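Local atomic coordinates of halorhodopsin (Halobacterium salinarum, PDB entry 2JAF), a protein that pumps chloride ions across the membrane of the archaeal cell, using light absorbed by its bound retinal. Residues A38-A43 with L71-S76. The protein carries 2 engineered substitutions. Numbering follows the deposited sequence. Where two conformers were deposited one is given.
With PLM (palmitic acid), chain D.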
loop_
_atom_site.group_PDB
_atom_site.type_symbol
_atom_site.label_atom_id
_atom_site.label_comp_id
_atom_site.label_asym_id
_atom_site.label_seq_id
_atom_site.Cartn_x
_atom_site.Cartn_y
_atom_site.Cartn_z
ATOM N N ALA A 38 -5.445 21.398 15.357
ATOM C CA ALA A 38 -6.063 21.526 16.672
ATOM C C ALA A 38 -7.303 20.645 16.805
ATOM O O ALA A 38 -7.455 19.919 17.789
ATOM C CB ALA A 38 -6.429 22.975 16.940
ATOM N N LEU A 39 -8.192 20.704 15.820
ATOM C CA LEU A 39 -9.411 19.905 15.887
ATOM C C LEU A 39 -9.118 18.409 15.864
ATOM O O LEU A 39 -9.755 17.639 16.582
ATOM C CB LEU A 39 -10.369 20.294 14.751
ATOM C CG LEU A 39 -10.947 21.711 14.859
ATOM C CD1 LEU A 39 -11.942 21.969 13.725
ATOM C CD2 LEU A 39 -11.637 21.872 16.215
ATOM N N ALA A 40 -8.158 17.988 15.045
ATOM C CA ALA A 40 -7.810 16.575 14.988
ATOM C C ALA A 40 -7.183 16.184 16.332
ATOM O O ALA A 40 -7.377 15.069 16.820
ATOM C CB ALA A 40 -6.833 16.317 13.842
ATOM N N GLY A 41 -6.444 17.116 16.928
ATOM C CA GLY A 41 -5.821 16.856 18.217
ATOM C C GLY A 41 -6.883 16.678 19.291
ATOM O O GLY A 41 -6.797 15.782 20.127
ATOM N N ILE A 42 -7.893 17.540 19.268
ATOM C CA ILE A 42 -8.982 17.457 20.234
ATOM C C ILE A 42 -9.789 16.172 20.036
ATOM O O ILE A 42 -10.197 15.527 21.007
ATOM C CB ILE A 42 -9.911 18.686 20.112
ATOM C CG1 ILE A 42 -9.133 19.948 20.492
ATOM C CG2 ILE A 42 -11.140 18.524 21.008
ATOM C CD1 ILE A 42 -9.924 21.223 20.339
ATOM N N ALA A 43 -10.013 15.789 18.781
ATOM C CA ALA A 43 -10.772 14.575 18.491
ATOM C C ALA A 43 -10.083 13.354 19.093
ATOM O O ALA A 43 -10.725 12.520 19.739
ATOM C CB ALA A 43 -10.926 14.396 16.978
ATOM N N LEU A 71 -5.665 10.566 13.643
ATOM C CA LEU A 71 -4.212 10.419 13.725
ATOM C C LEU A 71 -3.607 10.613 12.332
ATOM O O LEU A 71 -2.621 11.334 12.171
ATOM C CB LEU A 71 -3.839 9.040 14.268
ATOM C CG LEU A 71 -3.928 8.888 15.789
ATOM C CD1 LEU A 71 -3.740 7.429 16.175
ATOM C CD2 LEU A 71 -2.863 9.764 16.440
ATOM N N VAL A 72 -4.204 9.971 11.331
ATOM C CA VAL A 72 -3.725 10.109 9.953
ATOM C C VAL A 72 -3.965 11.547 9.489
ATOM O O VAL A 72 -3.146 12.135 8.771
ATOM C CB VAL A 72 -4.470 9.142 8.997
ATOM C CG1 VAL A 72 -3.972 9.336 7.549
ATOM C CG2 VAL A 72 -4.255 7.703 9.449
ATOM N N SER A 73 -5.091 12.117 9.908
ATOM C CA SER A 73 -5.432 13.486 9.535
ATOM C C SER A 73 -4.380 14.487 10.021
ATOM O O SER A 73 -3.936 15.340 9.257
ATOM C CB SER A 73 -6.802 13.864 10.109
ATOM O OG SER A 73 -7.189 15.162 9.693
ATOM N N ILE A 74 -3.977 14.387 11.287
ATOM C CA ILE A 74 -2.973 15.313 11.812
ATOM C C ILE A 74 -1.697 15.195 10.999
ATOM O O ILE A 74 -1.052 16.198 10.689
ATOM C CB ILE A 74 -2.629 15.035 13.292
ATOM C CG1 ILE A 74 -3.863 15.247 14.162
ATOM C CG2 ILE A 74 -1.511 15.973 13.740
ATOM C CD1 ILE A 74 -3.609 15.045 15.641
ATOM N N SER A 75 -1.336 13.963 10.655
ATOM C CA SER A 75 -0.140 13.709 9.860
ATOM C C SER A 75 -0.232 14.459 8.538
ATOM O O SER A 75 0.740 15.060 8.083
ATOM C CB SER A 75 0.002 12.214 9.576
ATOM O OG SER A 75 1.036 11.971 8.636
ATOM N N SER A 76 -1.411 14.425 7.927
ATOM C CA SER A 76 -1.619 15.094 6.649
ATOM C C SER A 76 -1.395 16.598 6.768
ATOM O O SER A 76 -0.661 17.192 5.977
ATOM C CB SER A 76 -3.033 14.835 6.131
ATOM O OG SER A 76 -3.229 15.477 4.880
HETATM C C1 PLM D . 2.064 12.481 5.380
HETATM O O1 PLM D . 3.077 13.167 5.598
HETATM O O2 PLM D . 1.022 12.598 6.064
HETATM C C2 PLM D . 2.129 11.485 4.235
HETATM C C3 PLM D . 1.674 10.065 4.556
HETATM C C4 PLM D . 1.792 9.240 3.283
HETATM C C5 PLM D . 1.353 7.817 3.551
HETATM C C6 PLM D . 0.265 7.353 2.614
HETATM C C7 PLM D . 0.167 5.856 2.824
HETATM C C8 PLM D . -0.889 5.223 1.949
HETATM C C9 PLM D . -0.947 3.734 2.243
HETATM C CA PLM D . -1.974 3.044 1.365
HETATM C CB PLM D . -2.469 1.659 1.757
HETATM C CC PLM D . -3.202 1.526 3.082
HETATM C CD PLM D . -3.651 0.086 3.239
HETATM C CE PLM D . -4.411 -0.111 4.551
HETATM C CF PLM D . -4.633 -1.603 4.757
HETATM C CG PLM D . -5.397 -1.857 6.047
#
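The flat peptide between Ala40 and Gly41 turns one face toward Ile74, whose CD1 sits squarely over it, 3.8 Å from Ala40 C and 3.7 Å from Gly41 N, while the C=O and N-H at its edges run along helix 27-50. This is an apolar contact of a methyl with backbone. The reach comes from Ile74 CG1 standing beside its own backbone N (chi1 -63°) with an extended chain beyond it, so that CD1 is carried across the interface. The Ala40 methyl points at helix 58-82 and meets the same branch, but the deposited gap to CG1 is implausibly short and its length is doubtful. Beside it, Ser73 OG lies 4.3 Å from Ala40 CB without bonding to it; this hydroxyl instead hydrogen-bonds Tyr243 OH on helix 227-255. The side chain of Ser73 is about 6 Å from the bound retinal.

On another side of helix 58-82, Ser75 OG, in one of two deposited conformers, donates a 2.6 Å hydrogen bond to O2 of a palmitic acid. The hydroxyl approaches the carboxylate from well out of its plane, not edge-on. The second subunit also packs on this helix: its Thr147 lies against Ser75 and its Ile167 against Ile74.

No hydrogen bond joins the two segments. Their axes come within 8.9 Å, running nearly antiparallel at 158°, and the Ala40 and Ile74 CA atoms are only 5.9 Å apart. Here Ala40 and Gly41 meet the branched Ile74 where the first two long helices of the chain lie side by side, consecutive antiparallel members of the seven-helix membrane bundle of the bacteriorhodopsin-like family.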